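Local coordinates for protein prolyl endopeptidase (Myxococcus xanthus, PDB 2BKL) that probably cleaves oligopeptides after proline and, much less readily, after alanine, as a serine endopeptidase of the prolyl oligopeptidase family, at residues 127-131 with 132-136; 489-492 with 493-497. One frame throughout, in Å; residues are numbered along the deposited sequence.

Interaction 1 (127-131 with 132-136)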
loop_
_atom_site.group_PDB
_atom_site.type_symbol
_atom_site.label_atom_id
_atom_site.label_comp_id
_atom_site.label_asym_id
_atom_site.label_seq_id
_atom_site.Cartn_x
_atom_site.Cartn_y
_atom_site.Cartn_z
ATOM N N ALA A 127 -7.674 13.480 11.318
ATOM C CA ALA A 127 -8.940 13.061 11.898
ATOM C C ALA A 127 -9.593 14.288 12.484
ATOM O O ALA A 127 -9.013 14.957 13.352
ATOM C CB ALA A 127 -8.733 12.000 12.983
ATOM N N VAL A 128 -10.794 14.598 12.028
ATOM C CA VAL A 128 -11.537 15.750 12.484
ATOM C C VAL A 128 -12.351 15.374 13.715
ATOM O O VAL A 128 -12.996 14.309 13.769
ATOM C CB VAL A 128 -12.491 16.254 11.379
ATOM C CG1 VAL A 128 -13.124 17.595 11.783
ATOM C CG2 VAL A 128 -11.762 16.356 10.048
ATOM N N SER A 129 -12.400 16.251 14.703
ATOM C CA SER A 129 -13.224 16.041 15.892
ATOM C C SER A 129 -14.707 16.094 15.500
ATOM O O SER A 129 -15.089 16.660 14.484
ATOM C CB SER A 129 -12.886 17.074 16.965
ATOM O OG SER A 129 -13.234 18.382 16.540
ATOM N N TRP A 130 -15.545 15.454 16.316
ATOM C CA TRP A 130 -16.962 15.323 16.002
ATOM C C TRP A 130 -17.678 16.662 15.968
ATOM O O TRP A 130 -18.659 16.791 15.245
ATOM C CB TRP A 130 -17.660 14.325 16.955
ATOM C CG TRP A 130 -17.090 12.969 16.745
ATOM C CD1 TRP A 130 -16.192 12.319 17.549
ATOM C CD2 TRP A 130 -17.239 12.149 15.586
ATOM N NE1 TRP A 130 -15.813 11.135 16.974
ATOM C CE2 TRP A 130 -16.425 11.004 15.760
ATOM C CE3 TRP A 130 -17.977 12.262 14.399
ATOM C CZ2 TRP A 130 -16.346 9.970 14.809
ATOM C CZ3 TRP A 130 -17.893 11.247 13.462
ATOM C CH2 TRP A 130 -17.082 10.119 13.661
ATOM N N ASP A 131 -17.174 17.655 16.703
ATOM C CA ASP A 131 -17.749 18.994 16.688
ATOM C C ASP A 131 -17.272 19.873 15.524
ATOM O O ASP A 131 -17.731 21.015 15.365
ATOM C CB ASP A 131 -17.570 19.702 18.044
ATOM C CG ASP A 131 -16.148 20.026 18.388
ATOM O OD1 ASP A 131 -15.245 19.720 17.576
ATOM O OD2 ASP A 131 -15.836 20.580 19.475
ATOM N N GLY A 132 -16.349 19.352 14.725
ATOM C CA GLY A 132 -15.802 20.076 13.578
ATOM C C GLY A 132 -14.899 21.227 13.966
ATOM O O GLY A 132 -14.581 22.042 13.095
ATOM N N LYS A 133 -14.442 21.261 15.216
ATOM C CA LYS A 133 -13.644 22.403 15.709
ATOM C C LYS A 133 -12.132 22.143 15.757
ATOM O O LYS A 133 -11.366 23.111 15.882
ATOM C CB LYS A 133 -14.086 22.840 17.093
ATOM C CG LYS A 133 -15.577 23.124 17.243
ATOM C CD LYS A 133 -16.052 24.317 16.507
ATOM C CE LYS A 133 -17.525 24.622 16.928
ATOM N NZ LYS A 133 -18.250 25.425 15.938
ATOM N N LYS A 134 -11.705 20.888 15.702
ATOM C CA LYS A 134 -10.297 20.513 15.838
ATOM C C LYS A 134 -9.946 19.452 14.803
ATOM O O LYS A 134 -10.791 18.629 14.415
ATOM C CB LYS A 134 -10.001 19.906 17.231
ATOM C CG LYS A 134 -10.410 20.737 18.425
ATOM C CD LYS A 134 -9.625 22.024 18.577
ATOM C CE LYS A 134 -9.997 22.733 19.881
ATOM N NZ LYS A 134 -9.252 23.994 20.023
ATOM N N VAL A 135 -8.698 19.449 14.345
ATOM C CA VAL A 135 -8.194 18.359 13.507
ATOM C C VAL A 135 -6.903 17.887 14.125
ATOM O O VAL A 135 -5.980 18.699 14.344
ATOM C CB VAL A 135 -7.993 18.772 12.025
ATOM C CG1 VAL A 135 -7.426 17.626 11.186
ATOM C CG2 VAL A 135 -9.316 19.240 11.441
ATOM N N ALA A 136 -6.813 16.597 14.394
ATOM C CA ALA A 136 -5.578 15.948 14.803
ATOM C C ALA A 136 -4.926 15.376 13.552
ATOM O O ALA A 136 -5.595 14.757 12.732
ATOM C CB ALA A 136 -5.884 14.851 15.799
HETATM O O HOH W 1 -18.026 23.372 14.066
#

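Interaction 2 (489-492 with 493-497)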
loop_
_atom_site.group_PDB
_atom_site.type_symbol
_atom_site.label_atom_id
_atom_site.label_comp_id
_atom_site.label_asym_id
_atom_site.label_seq_id
_atom_site.Cartn_x
_atom_site.Cartn_y
_atom_site.Cartn_z
ATOM N N TYR A 489 -9.255 -13.538 -4.657
ATOM C CA TYR A 489 -10.193 -14.648 -4.475
ATOM C C TYR A 489 -10.286 -15.110 -3.021
ATOM O O TYR A 489 -10.656 -16.253 -2.741
ATOM C CB TYR A 489 -9.864 -15.792 -5.409
ATOM C CG TYR A 489 -10.071 -15.481 -6.856
ATOM C CD1 TYR A 489 -11.318 -15.253 -7.362
ATOM C CD2 TYR A 489 -9.021 -15.483 -7.731
ATOM C CE1 TYR A 489 -11.517 -14.985 -8.719
ATOM C CE2 TYR A 489 -9.197 -15.219 -9.085
ATOM C CZ TYR A 489 -10.452 -14.997 -9.588
ATOM O OH TYR A 489 -10.651 -14.768 -10.931
ATOM N N GLY A 490 -9.998 -14.196 -2.104
ATOM C CA GLY A 490 -10.203 -14.410 -0.685
ATOM C C GLY A 490 -9.044 -15.121 -0.025
ATOM O O GLY A 490 -7.910 -15.094 -0.524
ATOM N N LYS A 491 -9.322 -15.742 1.119
ATOM C CA LYS A 491 -8.279 -16.272 1.979
ATOM C C LYS A 491 -7.424 -17.328 1.297
ATOM O O LYS A 491 -6.221 -17.388 1.510
ATOM C CB LYS A 491 -8.871 -16.809 3.286
ATOM C CG LYS A 491 -7.889 -17.479 4.207
ATOM C CD LYS A 491 -8.622 -18.092 5.398
ATOM C CE LYS A 491 -7.780 -19.074 6.186
ATOM N NZ LYS A 491 -6.592 -18.447 6.752
ATOM N N ALA A 492 -8.066 -18.174 0.503
ATOM C CA ALA A 492 -7.364 -19.224 -0.187
ATOM C C ALA A 492 -6.326 -18.666 -1.170
ATOM O O ALA A 492 -5.308 -19.283 -1.405
ATOM C CB ALA A 492 -8.363 -20.074 -0.930
ATOM N N TRP A 493 -6.612 -17.515 -1.758
ATOM C CA TRP A 493 -5.717 -16.858 -2.733
ATOM C C TRP A 493 -4.490 -16.308 -2.001
ATOM O O TRP A 493 -3.354 -16.491 -2.436
ATOM C CB TRP A 493 -6.457 -15.751 -3.440
ATOM C CG TRP A 493 -5.901 -15.357 -4.776
ATOM C CD1 TRP A 493 -5.367 -14.166 -5.118
ATOM C CD2 TRP A 493 -5.929 -16.143 -5.962
ATOM N NE1 TRP A 493 -5.002 -14.158 -6.438
ATOM C CE2 TRP A 493 -5.343 -15.381 -6.975
ATOM C CE3 TRP A 493 -6.373 -17.444 -6.262
ATOM C CZ2 TRP A 493 -5.228 -15.834 -8.266
ATOM C CZ3 TRP A 493 -6.245 -17.899 -7.547
ATOM C CH2 TRP A 493 -5.669 -17.093 -8.529
ATOM N N HIS A 494 -4.727 -15.671 -0.864
ATOM C CA HIS A 494 -3.683 -15.105 -0.050
ATOM C C HIS A 494 -2.787 -16.243 0.482
ATOM O O HIS A 494 -1.561 -16.206 0.353
ATOM C CB HIS A 494 -4.305 -14.285 1.111
ATOM C CG HIS A 494 -3.317 -13.723 2.068
ATOM N ND1 HIS A 494 -3.600 -13.583 3.408
ATOM C CD2 HIS A 494 -2.044 -13.292 1.901
ATOM C CE1 HIS A 494 -2.540 -13.084 4.025
ATOM N NE2 HIS A 494 -1.579 -12.893 3.132
ATOM N N ASP A 495 -3.420 -17.232 1.088
ATOM C CA ASP A 495 -2.672 -18.328 1.722
ATOM C C ASP A 495 -1.842 -19.135 0.743
ATOM O O ASP A 495 -0.761 -19.622 1.101
ATOM C CB ASP A 495 -3.595 -19.258 2.509
ATOM C CG ASP A 495 -4.057 -18.667 3.824
ATOM O OD1 ASP A 495 -3.543 -17.600 4.261
ATOM O OD2 ASP A 495 -4.986 -19.235 4.458
ATOM N N ALA A 496 -2.307 -19.264 -0.497
ATOM C CA ALA A 496 -1.547 -19.997 -1.500
ATOM C C ALA A 496 -0.367 -19.205 -2.064
ATOM O O ALA A 496 0.309 -19.687 -2.985
ATOM C CB ALA A 496 -2.452 -20.458 -2.619
ATOM N N GLY A 497 -0.089 -18.017 -1.537
ATOM C CA GLY A 497 1.047 -17.234 -1.974
ATOM C C GLY A 497 1.824 -16.635 -0.832
ATOM O O GLY A 497 2.361 -15.558 -0.971
#

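Interaction 1 (127-131 with 132-136)
Asp131 and Lys133 meet through a carboxylate oxygen and a backbone amide: Lys133 N donates to Asp131 OD1 over 2.9 Å, arriving from above the carboxylate plane. The same oxygen accepts Ser129 OG at 2.6 Å, almost in line with its C-O bond. Serine suits this place because its short hydroxyl also accepts, taking Lys134 N at 3.1 Å. With chi1 at 65°, OG stands between its own backbone N and carbonyl carbon, facing the returning chain. Shortening Asp131 to an alanine would probably leave Lys133 N and the Ser129 hydroxyl without the acceptor they share.

This is the tip of a beta hairpin in the N-terminal beta-propeller domain, linking strands 121-128 and 134-141. Backbone bonds close it: Ser129 N reaches Lys134 O in a nearly straight bond (177°), Gly132 N completes a type I turn on Ser129 O, and Ala127 and Ala136 form an antiparallel hydrogen-bonded pair. Gly132 accepts a positive phi (71°), which a side chain would make costly.

Apolar packing comes from Val128 and Val135, a non-hydrogen-bonded pair whose CG2 methyls lie 4.0 Å apart, near Phe83 of strand 81-87. A water bridges Asp131 O and Lys133 NZ, while Lys134 NZ pairs with Asp153.

Interaction 2 (489-492 with 493-497)
Gly490 O is gripped by two amides one turn further on: His494 N makes a fairly straight bond of 3.3 Å, lying in the carbonyl plane, and Trp493 N adds a weak one at 3.0 Å. Glycine suits this N-cap position because its backbone takes phi 85°, a value that residues with a side chain seldom adopt. The next amide, Asp495 N, meets Lys491 O at 2.8 Å, nearly along the C=O axis, and Ala496 N reaches Ala492 O from above its carbonyl plane.

Lys491 and Asp495, four residues apart, close a salt bridge over the helix surface. The lysine chain runs extended until a bend at chi4 (61°) turns NZ onto the syn lone pair of Asp495 OD2, 2.9 Å away. Each charge has a further partner, Gly272 O for the ammonium group and Arg498 for the other carboxylate oxygen, so the pair is held from both ends.

Tyr489 and Trp493 are likewise four apart, and their side chains run side by side. The tyrosine turns its CD2 edge onto the indole, with CD2 3.4 Å above the plane and over the centre of the ring, in a T-shaped stack with planes at 78°. The residue types suit this, the flat phenol ring offering an edge and the indole a broad face. Pro431 of strand 429-437 touches both rings; their polar ends are tied to Asp339 (Tyr489 OH) and Asn482 O (Trp493 NE1).

His494 bonds Glu577, its side chain about 9 Å from the bound Z-Ala-Pro ligand. Successive i to i+4 bonds beginning at a glycine N-cap mark a short alpha-helix, here within the alpha/beta-hydrolase domain.

Interactions 1 and 2 are both local contacts within one continuous piece of chain, each partly buried, but they serve different domains. Residues 127-136 join two strands of one propeller sheet, whereas 489-497 form a single short helix of the hydrolase domain; no element is shared, and the nearest atoms are about 27 Å apart. Their chemistry follows their place. In interaction 1 polar side chains accept backbone amides where strand pairing stops, with the valines on a buried face. In interaction 2 the side chains that meet lie one turn apart and bond each other rather than the backbone, by charge or by rings.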